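Local coordinates for TRAP solute Binding Protein (Uncultured marine bacterium, PDB 5I7I) that binds aromatic acids such as 3-hydroxybenzoate and probably delivers them to a TRAP transporter as its solute-binding protein, at residues 25-30 / 84-89; 78-83 / 239-244; 117-122 / 266-271; 135-140 / 257-262. All blocks are in the same frame, centred on the assembly; numbering follows the deposited sequence.

Contact 1: residues 25-30 / 84-89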
loop_
_atom_site.group_PDB
_atom_site.type_symbol
_atom_site.label_atom_id
_atom_site.label_comp_id
_atom_site.label_asym_id
_atom_site.label_seq_id
_atom_site.Cartn_x
_atom_site.Cartn_y
_atom_site.Cartn_z
ATOM N N VAL A 25 -3.495 -19.581 22.380
ATOM C CA VAL A 25 -2.591 -18.453 22.208
ATOM C C VAL A 25 -3.404 -17.267 21.718
ATOM O O VAL A 25 -4.139 -17.370 20.728
ATOM C CB VAL A 25 -1.441 -18.774 21.233
ATOM C CG1 VAL A 25 -1.976 -19.218 19.898
ATOM C CG2 VAL A 25 -0.518 -17.563 21.064
ATOM N N VAL A 26 -3.255 -16.142 22.400
ATOM C CA VAL A 26 -3.867 -14.888 22.001
ATOM C C VAL A 26 -2.821 -14.056 21.281
ATOM O O VAL A 26 -1.712 -13.852 21.791
ATOM C CB VAL A 26 -4.415 -14.143 23.230
ATOM C CG1 VAL A 26 -4.972 -12.777 22.811
ATOM C CG2 VAL A 26 -5.486 -14.976 23.910
ATOM N N LEU A 27 -3.173 -13.562 20.103
ATOM C CA LEU A 27 -2.303 -12.665 19.353
ATOM C C LEU A 27 -2.980 -11.315 19.188
ATOM O O LEU A 27 -4.101 -11.232 18.675
ATOM C CB LEU A 27 -1.990 -13.229 17.969
ATOM C CG LEU A 27 -1.365 -14.624 17.994
ATOM C CD1 LEU A 27 -1.228 -15.163 16.568
ATOM C CD2 LEU A 27 -0.024 -14.587 18.697
ATOM N N LYS A 28 -2.289 -10.258 19.591
ATOM C CA LYS A 28 -2.805 -8.897 19.493
ATOM C C LYS A 28 -2.468 -8.324 18.130
ATOM O O LYS A 28 -1.289 -8.159 17.797
ATOM C CB LYS A 28 -2.170 -8.019 20.568
ATOM C CG LYS A 28 -2.437 -8.460 21.993
ATOM C CD LYS A 28 -1.587 -7.685 22.993
ATOM C CE LYS A 28 -1.655 -8.298 24.364
ATOM N NZ LYS A 28 -0.622 -7.715 25.276
ATOM N N PHE A 29 -3.496 -8.024 17.342
ATOM C CA PHE A 29 -3.332 -7.381 16.052
ATOM C C PHE A 29 -3.634 -5.895 16.181
ATOM O O PHE A 29 -4.667 -5.513 16.740
ATOM C CB PHE A 29 -4.274 -7.988 15.014
ATOM C CG PHE A 29 -4.346 -7.196 13.739
ATOM C CD1 PHE A 29 -3.410 -7.374 12.721
ATOM C CD2 PHE A 29 -5.322 -6.225 13.569
ATOM C CE1 PHE A 29 -3.479 -6.612 11.580
ATOM C CE2 PHE A 29 -5.372 -5.466 12.423
ATOM C CZ PHE A 29 -4.453 -5.666 11.439
ATOM N N HIS A 30 -2.767 -5.066 15.609
ATOM C CA HIS A 30 -2.929 -3.620 15.675
ATOM C C HIS A 30 -2.814 -3.015 14.277
ATOM O O HIS A 30 -1.945 -3.411 13.498
ATOM C CB HIS A 30 -1.852 -3.028 16.601
ATOM C CG HIS A 30 -2.207 -1.693 17.160
ATOM N ND1 HIS A 30 -1.261 -0.800 17.600
ATOM C CD2 HIS A 30 -3.408 -1.109 17.397
ATOM C CE1 HIS A 30 -1.856 0.275 18.078
ATOM N NE2 HIS A 30 -3.163 0.119 17.953
ATOM N N VAL A 84 5.417 -5.261 21.399
ATOM C CA VAL A 84 4.327 -4.515 22.022
ATOM C C VAL A 84 2.994 -5.098 21.590
ATOM O O VAL A 84 2.042 -5.187 22.377
ATOM C CB VAL A 84 4.454 -3.029 21.650
ATOM C CG1 VAL A 84 3.293 -2.221 22.211
ATOM C CG2 VAL A 84 5.795 -2.484 22.111
ATOM N N VAL A 85 2.896 -5.465 20.316
ATOM C CA VAL A 85 1.768 -6.186 19.755
ATOM C C VAL A 85 2.364 -7.346 18.975
ATOM O O VAL A 85 3.569 -7.420 18.762
ATOM C CB VAL A 85 0.899 -5.294 18.838
ATOM C CG1 VAL A 85 0.450 -4.053 19.606
ATOM C CG2 VAL A 85 1.638 -4.905 17.550
ATOM N N ASP A 86 1.501 -8.246 18.526
ATOM C CA ASP A 86 1.950 -9.463 17.872
ATOM C C ASP A 86 1.857 -9.431 16.359
ATOM O O ASP A 86 2.653 -10.090 15.690
ATOM C CB ASP A 86 1.119 -10.631 18.393
ATOM C CG ASP A 86 1.290 -10.811 19.871
ATOM O OD1 ASP A 86 2.445 -10.939 20.304
ATOM O OD2 ASP A 86 0.290 -10.771 20.590
ATOM N N ILE A 87 0.894 -8.713 15.797
ATOM C CA ILE A 87 0.670 -8.656 14.351
ATOM C C ILE A 87 0.254 -7.237 14.000
ATOM O O ILE A 87 -0.514 -6.608 14.737
ATOM C CB ILE A 87 -0.434 -9.635 13.880
ATOM C CG1 ILE A 87 -0.180 -11.055 14.389
ATOM C CG2 ILE A 87 -0.568 -9.622 12.344
ATOM C CD1 ILE A 87 -1.339 -11.994 14.117
ATOM N N VAL A 88 0.744 -6.733 12.865
ATOM C CA VAL A 88 0.279 -5.458 12.334
ATOM C C VAL A 88 0.040 -5.566 10.842
ATOM O O VAL A 88 0.621 -6.398 10.145
ATOM C CB VAL A 88 1.211 -4.271 12.627
ATOM C CG1 VAL A 88 1.406 -4.132 14.129
ATOM C CG2 VAL A 88 2.521 -4.430 11.902
ATOM N N TRP A 89 -0.838 -4.679 10.361
ATOM C CA TRP A 89 -0.968 -4.355 8.947
ATOM C C TRP A 89 -0.679 -2.873 8.816
ATOM O O TRP A 89 -1.260 -2.056 9.537
ATOM C CB TRP A 89 -2.365 -4.688 8.430
ATOM C CG TRP A 89 -2.551 -4.425 6.947
ATOM C CD1 TRP A 89 -2.390 -5.319 5.945
ATOM C CD2 TRP A 89 -2.968 -3.204 6.332
ATOM N NE1 TRP A 89 -2.655 -4.734 4.735
ATOM C CE2 TRP A 89 -3.016 -3.436 4.946
ATOM C CE3 TRP A 89 -3.301 -1.941 6.812
ATOM C CZ2 TRP A 89 -3.397 -2.454 4.037
ATOM C CZ3 TRP A 89 -3.653 -0.961 5.910
ATOM C CH2 TRP A 89 -3.700 -1.221 4.542
HETATM O O HOH W 1 0.047 -11.598 23.041
#
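With CG of Asp86 anti to its own carbonyl carbon (chi1 -61°), the carboxylate swings back along strand 25-30, and OD2 receives the backbone N-H of Lys28 (Lys28 N to Asp86 OD2 2.8 Å). The bond is nearly straight, 175° at the hydrogen, and uses the anti lone pair, turned away from OD1. A water donates both to that oxygen and to Val26 O. The side chain thus carries the pairing on where residues 84-86 are not yet strand. Lys28 O is gripped twice, by Asp86 N at 2.9 Å in the carbonyl plane and by Ile87 N at 3.0 Å, tilted out of it. Regular parallel pairing follows as His30 N donates to Ile87 O (2.9 Å).

On one face of the sheet, the ring of Phe29 stands with CG anti to the backbone N (chi1 169°), which lays it beside 87-89. Ile87 CG2 lies 3.6 Å from Phe29 CD1 and Trp89 CB 3.8 Å from Phe29 CZ, both at the ring edge and in its plane. Leu27 CD1 and Ile87 CD1 extend this apolar row; helix 38-54 covers Phe29 and Ile87, and Leu27 also packs on Ile59. Val85 packs its methyls against His30 CB on the other face, while His30 ND1 is held by Gln79 of helix 76-82.

Trp89 continues from this pairing into the 3-hydroxybenzoate pocket. The two strands illustrate part of the parallel side of the five-stranded sheet in a periplasmic binding-protein domain, whose strand order 2-1-3-5-4 matches the class II topology.

Contact 2: residues 78-83 / 239-244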
loop_
_atom_site.group_PDB
_atom_site.type_symbol
_atom_site.label_atom_id
_atom_site.label_comp_id
_atom_site.label_asym_id
_atom_site.label_seq_id
_atom_site.Cartn_x
_atom_site.Cartn_y
_atom_site.Cartn_z
ATOM N N ASP A 78 7.365 -0.543 14.724
ATOM C CA ASP A 78 8.150 -0.652 15.951
ATOM C C ASP A 78 7.445 -1.543 16.956
ATOM O O ASP A 78 8.074 -2.397 17.591
ATOM C CB ASP A 78 8.382 0.727 16.565
ATOM C CG ASP A 78 9.159 1.647 15.658
ATOM O OD1 ASP A 78 9.965 1.147 14.844
ATOM O OD2 ASP A 78 8.966 2.878 15.775
ATOM N N GLN A 79 6.135 -1.359 17.101
ATOM C CA GLN A 79 5.352 -2.148 18.049
ATOM C C GLN A 79 5.461 -3.639 17.750
ATOM O O GLN A 79 5.664 -4.456 18.661
ATOM C CB GLN A 79 3.895 -1.705 18.021
ATOM C CG GLN A 79 3.679 -0.306 18.561
ATOM C CD GLN A 79 2.250 0.142 18.451
ATOM O OE1 GLN A 79 1.482 -0.413 17.677
ATOM N NE2 GLN A 79 1.887 1.168 19.201
ATOM N N VAL A 80 5.341 -4.015 16.477
ATOM C CA VAL A 80 5.408 -5.433 16.138
ATOM C C VAL A 80 6.841 -5.954 16.245
ATOM O O VAL A 80 7.064 -7.094 16.667
ATOM C CB VAL A 80 4.746 -5.733 14.775
ATOM C CG1 VAL A 80 5.648 -5.371 13.590
ATOM C CG2 VAL A 80 4.377 -7.191 14.716
ATOM N N ARG A 81 7.831 -5.132 15.873
ATOM C CA ARG A 81 9.227 -5.555 15.975
ATOM C C ARG A 81 9.569 -5.881 17.419
ATOM O O ARG A 81 10.197 -6.905 17.707
ATOM C CB ARG A 81 10.150 -4.443 15.473
ATOM C CG ARG A 81 11.656 -4.753 15.554
ATOM C CD ARG A 81 12.505 -3.465 15.392
ATOM N NE ARG A 81 12.167 -2.493 16.430
ATOM C CZ ARG A 81 12.413 -1.185 16.370
ATOM N NH1 ARG A 81 13.027 -0.660 15.321
ATOM N NH2 ARG A 81 12.046 -0.398 17.373
ATOM N N ASP A 82 9.136 -5.028 18.338
ATOM C CA ASP A 82 9.521 -5.081 19.741
ATOM C C ASP A 82 8.582 -5.918 20.590
ATOM O O ASP A 82 8.861 -6.109 21.782
ATOM C CB ASP A 82 9.586 -3.662 20.315
ATOM C CG ASP A 82 10.661 -2.818 19.666
ATOM O OD1 ASP A 82 11.620 -3.395 19.117
ATOM O OD2 ASP A 82 10.537 -1.577 19.698
ATOM N N GLY A 83 7.502 -6.425 20.022
ATOM C CA GLY A 83 6.612 -7.287 20.772
ATOM C C GLY A 83 5.560 -6.572 21.585
ATOM O O GLY A 83 4.899 -7.210 22.416
ATOM N N LEU A 239 2.603 -3.974 4.552
ATOM C CA LEU A 239 3.296 -4.986 5.335
ATOM C C LEU A 239 2.293 -5.634 6.270
ATOM O O LEU A 239 1.616 -4.944 7.040
ATOM C CB LEU A 239 4.399 -4.360 6.185
ATOM C CG LEU A 239 5.410 -3.493 5.438
ATOM C CD1 LEU A 239 6.396 -2.865 6.413
ATOM C CD2 LEU A 239 6.136 -4.331 4.382
ATOM N N PHE A 240 2.235 -6.961 6.226
ATOM C CA PHE A 240 1.439 -7.765 7.152
ATOM C C PHE A 240 2.462 -8.628 7.877
ATOM O O PHE A 240 3.042 -9.543 7.284
ATOM C CB PHE A 240 0.408 -8.581 6.377
ATOM C CG PHE A 240 -0.613 -9.317 7.241
ATOM C CD1 PHE A 240 -1.209 -8.738 8.351
ATOM C CD2 PHE A 240 -1.021 -10.599 6.857
ATOM C CE1 PHE A 240 -2.173 -9.449 9.072
ATOM C CE2 PHE A 240 -1.948 -11.292 7.569
ATOM C CZ PHE A 240 -2.515 -10.731 8.678
ATOM N N LEU A 241 2.754 -8.266 9.129
ATOM C CA LEU A 241 3.922 -8.758 9.844
ATOM C C LEU A 241 3.546 -9.275 11.218
ATOM O O LEU A 241 2.627 -8.767 11.860
ATOM C CB LEU A 241 4.914 -7.610 10.079
ATOM C CG LEU A 241 5.402 -6.849 8.851
ATOM C CD1 LEU A 241 6.327 -5.745 9.314
ATOM C CD2 LEU A 241 6.095 -7.768 7.887
ATOM N N MET A 242 4.291 -10.280 11.674
ATOM C CA MET A 242 4.142 -10.832 13.009
ATOM C C MET A 242 5.453 -10.653 13.759
ATOM O O MET A 242 6.546 -10.677 13.176
ATOM C CB MET A 242 3.803 -12.319 12.903
ATOM C CG MET A 242 3.558 -13.018 14.234
ATOM S SD MET A 242 2.944 -14.683 14.013
ATOM C CE MET A 242 1.198 -14.434 13.828
ATOM N N ASN A 243 5.344 -10.501 15.072
ATOM C CA ASN A 243 6.536 -10.434 15.903
ATOM C C ASN A 243 7.304 -11.746 15.806
ATOM O O ASN A 243 6.726 -12.833 15.922
ATOM C CB ASN A 243 6.127 -10.164 17.344
ATOM C CG ASN A 243 7.306 -10.210 18.302
ATOM O OD1 ASN A 243 7.516 -11.194 18.999
ATOM N ND2 ASN A 243 8.082 -9.141 18.329
ATOM N N LYS A 244 8.616 -11.644 15.589
ATOM C CA LYS A 244 9.424 -12.832 15.349
ATOM C C LYS A 244 9.451 -13.739 16.571
ATOM O O LYS A 244 9.239 -14.947 16.454
ATOM C CB LYS A 244 10.839 -12.407 14.953
ATOM C CG LYS A 244 11.702 -13.499 14.344
ATOM C CD LYS A 244 12.897 -12.880 13.632
ATOM C CE LYS A 244 13.531 -13.844 12.651
ATOM N NZ LYS A 244 14.690 -13.192 11.982
HETATM O O HOH W 2 9.995 -9.028 15.593
#
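Leu241 meets Val80 through its CB, which lies 4.2 Å from Val80 CG1, and through its carbonyl, with Leu241 O 3.7 Å from Val80 CG2. One valine side chain of helix 76-82 therefore covers both the side chain and the backbone of the strand. At Met242 the side chain turns to the opposite face of the sheet, toward Leu27 and Ile87, leaving its backbone to Val80; the same CG2 methyl then lies 3.5 Å from Asn243 N.

Asn243 carries the polar part of the contact. Its CG is anti to the backbone N (chi1 175°), a setting that sends the amide across to the end of the helix. There ND2 donates to Val80 O at 2.8 Å, with 165° at the hydrogen and the acceptor in the amide plane. This carbonyl belongs to the last turn, where the i to i-3 bond from Gly83 N to Val80 O is weak (3.4 Å), and the asparagine adds a shorter bond to the same oxygen. Gly83 itself leaves the helix with positive phi.

At Lys244 a water completes the link, accepting from Lys244 N at 3.0 Å and donating to Arg81 O. The example shows an asparagine N-cap with two duties: its oxygen caps the first turn of helix 244-249, accepting from Lys246 N, while its nitrogen ties down the C-terminal turn of a second helix.

Contact 3: residues 117-122 / 266-271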
loop_
_atom_site.group_PDB
_atom_site.type_symbol
_atom_site.label_atom_id
_atom_site.label_comp_id
_atom_site.label_asym_id
_atom_site.label_seq_id
_atom_site.Cartn_x
_atom_site.Cartn_y
_atom_site.Cartn_z
ATOM N N THR A 117 1.299 -7.555 -8.905
ATOM C CA THR A 117 2.323 -6.762 -8.246
ATOM C C THR A 117 2.558 -7.254 -6.826
ATOM O O THR A 117 3.679 -7.177 -6.319
ATOM C CB THR A 117 1.943 -5.275 -8.304
ATOM O OG1 THR A 117 1.594 -4.911 -9.653
ATOM C CG2 THR A 117 3.126 -4.415 -7.905
ATOM N N SER A 118 1.518 -7.770 -6.173
ATOM C CA SER A 118 1.668 -8.297 -4.821
ATOM C C SER A 118 2.504 -9.572 -4.801
ATOM O O SER A 118 3.329 -9.752 -3.900
ATOM C CB SER A 118 0.300 -8.572 -4.212
ATOM O OG SER A 118 -0.394 -7.378 -3.959
ATOM N N GLN A 119 2.268 -10.504 -5.737
ATOM C CA GLN A 119 3.121 -11.682 -5.829
ATOM C C GLN A 119 4.568 -11.294 -6.112
ATOM O O GLN A 119 5.502 -11.880 -5.550
ATOM C CB GLN A 119 2.596 -12.603 -6.920
ATOM C CG GLN A 119 1.307 -13.259 -6.532
ATOM C CD GLN A 119 0.719 -14.071 -7.644
ATOM O OE1 GLN A 119 0.936 -15.281 -7.735
ATOM N NE2 GLN A 119 0.011 -13.398 -8.542
ATOM N N ALA A 120 4.760 -10.319 -6.999
ATOM C CA ALA A 120 6.097 -9.815 -7.271
ATOM C C ALA A 120 6.751 -9.308 -5.989
ATOM O O ALA A 120 7.897 -9.645 -5.697
ATOM C CB ALA A 120 6.019 -8.716 -8.331
ATOM N N LEU A 121 6.026 -8.496 -5.206
ATOM C CA LEU A 121 6.557 -7.986 -3.942
ATOM C C LEU A 121 6.950 -9.118 -3.008
ATOM O O LEU A 121 8.004 -9.070 -2.361
ATOM C CB LEU A 121 5.517 -7.113 -3.243
ATOM C CG LEU A 121 5.591 -5.637 -3.619
ATOM C CD1 LEU A 121 4.281 -4.943 -3.302
ATOM C CD2 LEU A 121 6.755 -4.971 -2.884
ATOM N N GLN A 122 6.080 -10.120 -2.859
ATOM C CA GLN A 122 6.396 -11.201 -1.930
ATOM C C GLN A 122 7.642 -11.975 -2.366
ATOM O O GLN A 122 8.513 -12.282 -1.543
ATOM C CB GLN A 122 5.193 -12.123 -1.777
ATOM C CG GLN A 122 5.448 -13.251 -0.781
ATOM C CD GLN A 122 5.600 -12.745 0.629
ATOM O OE1 GLN A 122 4.824 -11.901 1.072
ATOM N NE2 GLN A 122 6.590 -13.263 1.356
ATOM N N LEU A 266 -0.633 -16.153 0.259
ATOM C CA LEU A 266 -1.362 -15.063 0.901
ATOM C C LEU A 266 -1.194 -13.763 0.127
ATOM O O LEU A 266 -2.146 -13.000 -0.025
ATOM C CB LEU A 266 -0.940 -14.897 2.362
ATOM C CG LEU A 266 -1.650 -13.771 3.098
ATOM C CD1 LEU A 266 -3.161 -14.021 3.162
ATOM C CD2 LEU A 266 -1.093 -13.605 4.511
ATOM N N ALA A 267 0.008 -13.501 -0.380
ATOM C CA ALA A 267 0.204 -12.285 -1.151
ATOM C C ALA A 267 -0.659 -12.287 -2.402
ATOM O O ALA A 267 -1.199 -11.241 -2.781
ATOM C CB ALA A 267 1.672 -12.134 -1.521
ATOM N N LYS A 268 -0.780 -13.448 -3.066
ATOM C CA LYS A 268 -1.616 -13.550 -4.259
ATOM C C LYS A 268 -3.075 -13.288 -3.912
ATOM O O LYS A 268 -3.748 -12.495 -4.584
ATOM C CB LYS A 268 -1.436 -14.931 -4.897
ATOM C CG LYS A 268 -2.343 -15.186 -6.080
ATOM C CD LYS A 268 -2.049 -16.531 -6.712
ATOM C CE LYS A 268 -2.812 -16.695 -8.009
ATOM N NZ LYS A 268 -2.399 -17.916 -8.732
ATOM N N LEU A 269 -3.571 -13.940 -2.856
ATOM C CA LEU A 269 -4.940 -13.733 -2.406
ATOM C C LEU A 269 -5.164 -12.273 -2.035
ATOM O O LEU A 269 -6.168 -11.668 -2.412
ATOM C CB LEU A 269 -5.197 -14.638 -1.198
ATOM C CG LEU A 269 -6.548 -14.493 -0.510
ATOM C CD1 LEU A 269 -7.687 -14.689 -1.496
ATOM C CD2 LEU A 269 -6.671 -15.485 0.637
ATOM N N ALA A 270 -4.229 -11.684 -1.295
ATOM C CA ALA A 270 -4.352 -10.282 -0.917
ATOM C C ALA A 270 -4.432 -9.388 -2.143
ATOM O O ALA A 270 -5.264 -8.477 -2.197
ATOM C CB ALA A 270 -3.170 -9.868 -0.049
ATOM N N GLY A 271 -3.562 -9.617 -3.134
ATOM C CA GLY A 271 -3.610 -8.793 -4.327
ATOM C C GLY A 271 -4.922 -8.951 -5.061
ATOM O O GLY A 271 -5.496 -7.971 -5.538
HETATM O O HOH W 3 0.500 -17.087 -9.689
#
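Ser118 faces Gly271 within a closely packed, roughly antiparallel helix pair; the axes of 117-122 and 266-271 approach to 7.9 Å, with 153° between their directions. Ala267 and Gly271, one turn apart, form a small-xxx-small face on helix 264-287, and it is this low surface that admits the neighbour. Ser118 CB sits 3.4 Å from Ala267 O, and Ser118 OG lies 3.5 Å from Gly271 CA. The hydroxyl is engaged elsewhere, with Ala114 O of its own helix and Cys143 N of strand 136-143.

One turn further on, Gln122 touches with its base: its CB meets Ala267 CB at 3.5 Å. The chain then bends at chi2 (67°), and the amide is taken up by Val141 N and Asp126.

On the outer flank Gln119 and Lys268 extend alongside one another in the same direction. The glutamine amide lies along the aliphatic part of the lysine, with Gln119 OE1 3.4 Å from Lys268 CD and Gln119 CG 3.6 Å from Lys268 CB. Beyond it a water donates to Gln119 OE1 (2.7 Å) and accepts from Lys268 NZ (3.2 Å).

No direct hydrogen bond crosses between the two segments. The Ser118 hydroxyl, the Gln122 amide and Gln119 NE2, which turns to Glu115 O, bond outside the pair, so cohesion here comes from close fit between small residues and aliphatic carbons, supplemented by one water bridge beside the exposed lysine.

Contact 4: residues 135-140 / 257-262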
loop_
_atom_site.group_PDB
_atom_site.type_symbol
_atom_site.label_atom_id
_atom_site.label_comp_id
_atom_site.label_asym_id
_atom_site.label_seq_id
_atom_site.Cartn_x
_atom_site.Cartn_y
_atom_site.Cartn_z
ATOM N N ASP A 135 13.960 -8.557 10.689
ATOM C CA ASP A 135 13.644 -8.459 12.110
ATOM C C ASP A 135 12.214 -8.887 12.432
ATOM O O ASP A 135 11.803 -8.769 13.588
ATOM C CB ASP A 135 13.874 -7.038 12.645
ATOM C CG ASP A 135 15.342 -6.604 12.595
ATOM O OD1 ASP A 135 16.234 -7.473 12.538
ATOM O OD2 ASP A 135 15.582 -5.384 12.636
ATOM N N TYR A 136 11.458 -9.369 11.438
ATOM C CA TYR A 136 10.047 -9.706 11.568
ATOM C C TYR A 136 9.795 -11.111 11.042
ATOM O O TYR A 136 10.573 -11.663 10.260
ATOM C CB TYR A 136 9.173 -8.739 10.746
ATOM C CG TYR A 136 9.465 -7.274 10.975
ATOM C CD1 TYR A 136 10.504 -6.650 10.296
ATOM C CD2 TYR A 136 8.750 -6.524 11.908
ATOM C CE1 TYR A 136 10.804 -5.317 10.510
ATOM C CE2 TYR A 136 9.036 -5.179 12.125
ATOM C CZ TYR A 136 10.071 -4.588 11.426
ATOM O OH TYR A 136 10.379 -3.267 11.599
ATOM N N LYS A 137 8.659 -11.662 11.451
ATOM C CA LYS A 137 8.050 -12.783 10.749
ATOM C C LYS A 137 7.137 -12.189 9.687
ATOM O O LYS A 137 6.132 -11.533 10.006
ATOM C CB LYS A 137 7.266 -13.682 11.712
ATOM C CG LYS A 137 6.381 -14.715 11.024
ATOM C CD LYS A 137 7.151 -15.708 10.170
ATOM C CE LYS A 137 6.166 -16.659 9.486
ATOM N NZ LYS A 137 6.866 -17.720 8.700
ATOM N N VAL A 138 7.470 -12.427 8.431
ATOM C CA VAL A 138 6.681 -11.887 7.333
ATOM C C VAL A 138 5.465 -12.782 7.151
ATOM O O VAL A 138 5.601 -13.997 6.951
ATOM C CB VAL A 138 7.495 -11.816 6.038
ATOM C CG1 VAL A 138 6.606 -11.389 4.860
ATOM C CG2 VAL A 138 8.673 -10.860 6.191
ATOM N N LEU A 139 4.270 -12.197 7.240
ATOM C CA LEU A 139 3.073 -12.912 6.822
ATOM C C LEU A 139 2.826 -12.684 5.337
ATOM O O LEU A 139 2.733 -13.647 4.567
ATOM C CB LEU A 139 1.861 -12.534 7.679
ATOM C CG LEU A 139 2.068 -12.729 9.189
ATOM C CD1 LEU A 139 0.865 -12.194 9.929
ATOM C CD2 LEU A 139 2.329 -14.193 9.537
ATOM N N ALA A 140 2.772 -11.430 4.901
ATOM C CA ALA A 140 2.764 -11.158 3.469
ATOM C C ALA A 140 3.138 -9.715 3.257
ATOM O O ALA A 140 2.873 -8.861 4.106
ATOM C CB ALA A 140 1.387 -11.406 2.852
ATOM N N VAL A 257 0.048 -23.725 11.025
ATOM C CA VAL A 257 -1.173 -22.984 10.705
ATOM C C VAL A 257 -0.827 -21.586 10.197
ATOM O O VAL A 257 -1.368 -21.113 9.182
ATOM C CB VAL A 257 -2.114 -22.931 11.921
ATOM C CG1 VAL A 257 -3.289 -21.990 11.627
ATOM C CG2 VAL A 257 -2.600 -24.333 12.283
ATOM N N ILE A 258 0.070 -20.894 10.897
ATOM C CA ILE A 258 0.459 -19.561 10.463
ATOM C C ILE A 258 1.061 -19.620 9.063
ATOM O O ILE A 258 0.699 -18.833 8.179
ATOM C CB ILE A 258 1.428 -18.909 11.465
ATOM C CG1 ILE A 258 0.766 -18.699 12.839
ATOM C CG2 ILE A 258 1.981 -17.583 10.890
ATOM C CD1 ILE A 258 -0.463 -17.785 12.830
ATOM N N ASP A 259 1.958 -20.579 8.827
ATOM C CA ASP A 259 2.660 -20.624 7.545
ATOM C C ASP A 259 1.744 -21.050 6.406
ATOM O O ASP A 259 1.950 -20.624 5.261
ATOM C CB ASP A 259 3.901 -21.495 7.678
ATOM C CG ASP A 259 4.943 -20.861 8.602
ATOM O OD1 ASP A 259 5.039 -19.619 8.592
ATOM O OD2 ASP A 259 5.671 -21.570 9.311
ATOM N N ASN A 260 0.700 -21.820 6.704
ATOM C CA ASN A 260 -0.335 -22.138 5.728
ATOM C C ASN A 260 -1.181 -20.919 5.403
ATOM O O ASN A 260 -1.966 -20.949 4.446
ATOM C CB ASN A 260 -1.214 -23.271 6.267
ATOM C CG ASN A 260 -2.176 -23.850 5.224
ATOM O OD1 ASN A 260 -3.389 -23.924 5.449
ATOM N ND2 ASN A 260 -1.634 -24.291 4.104
ATOM N N ASN A 261 -1.032 -19.864 6.173
ATOM C CA ASN A 261 -1.731 -18.605 5.994
ATOM C C ASN A 261 -0.748 -17.461 5.856
ATOM O O ASN A 261 -0.942 -16.377 6.402
ATOM C CB ASN A 261 -2.692 -18.396 7.154
ATOM C CG ASN A 261 -3.855 -19.339 7.078
ATOM O OD1 ASN A 261 -4.780 -19.097 6.317
ATOM N ND2 ASN A 261 -3.793 -20.452 7.809
ATOM N N ALA A 262 0.348 -17.718 5.147
ATOM C CA ALA A 262 1.398 -16.737 4.943
ATOM C C ALA A 262 2.043 -17.015 3.593
ATOM O O ALA A 262 1.758 -18.018 2.930
ATOM C CB ALA A 262 2.434 -16.778 6.076
#
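Lys137 and Asp259 form a salt bridge, with Lys137 NZ 2.6 Å from Asp259 OD1. The ammonium approaches that oxygen on the syn side, 23° out of the carboxylate plane. A bend at chi2 of the lysine (62°), in an otherwise extended chain, carries the amine across from the edge strand to the helix. Both charged groups have a second partner in Tyr247, whose hydroxyl bonds to Asp259 OD2 and whose ring makes a cation-pi contact with Lys137. One tyrosine thus contacts both members of the pair.

Within 257-262, Asn261 secures the turn that follows the helix: its ND2 donates to Val257 O at 2.9 Å, with the acceptor in the amide plane, and its backbone N reaches Ile258 O at 2.8 Å. Trp47, Lys50 and Glu54 of helix 38-54 also bind this asparagine.

Further along the strand, Leu139 makes the apolar contact. Its CD2 branch meets Ile258 CG2 at 3.7 Å and, more loosely, Ala262 CB at 4.3 Å. The backbones come close as well, with Leu139 O 3.4 Å from Ala262 CA, and Leu139 also hydrogen-bonds through its backbone to Gly263, just past the segment. Here strand 136-143 departs from regular pairing, since Leu139 and Ala140 together face Phe240 in a classic beta bulge.

The contact combines a partly exposed ion pair, its charges probably steadied by the tyrosine, with apolar packing of Leu139 on Ile258 and Ala262, so the turn after helix 252-259 is fastened to the edge of the sheet by both means.

From the N terminus, contact 1 closes the first loop, bringing 84-89 back beside 25-30. Contact 2 opens at 78-83, before that loop closes, and so crosses it; its partner 239-244 arrives only after a long excursion and then probably hydrogen-bonds to 84-89 through Asn243 N and Asp86 O. Contact 3 opens at 117-122 and closes last, at 266-271. Contact 4, 135-140 with 257-262, nests inside it, and contact 2 crosses both. Contacts 1, 2 and 4 gather round one sheet, in which 239-244 lies between 84-89 and 135-140. Leu266 joins contact 3 to this sheet by packing against Phe240 and Ala140.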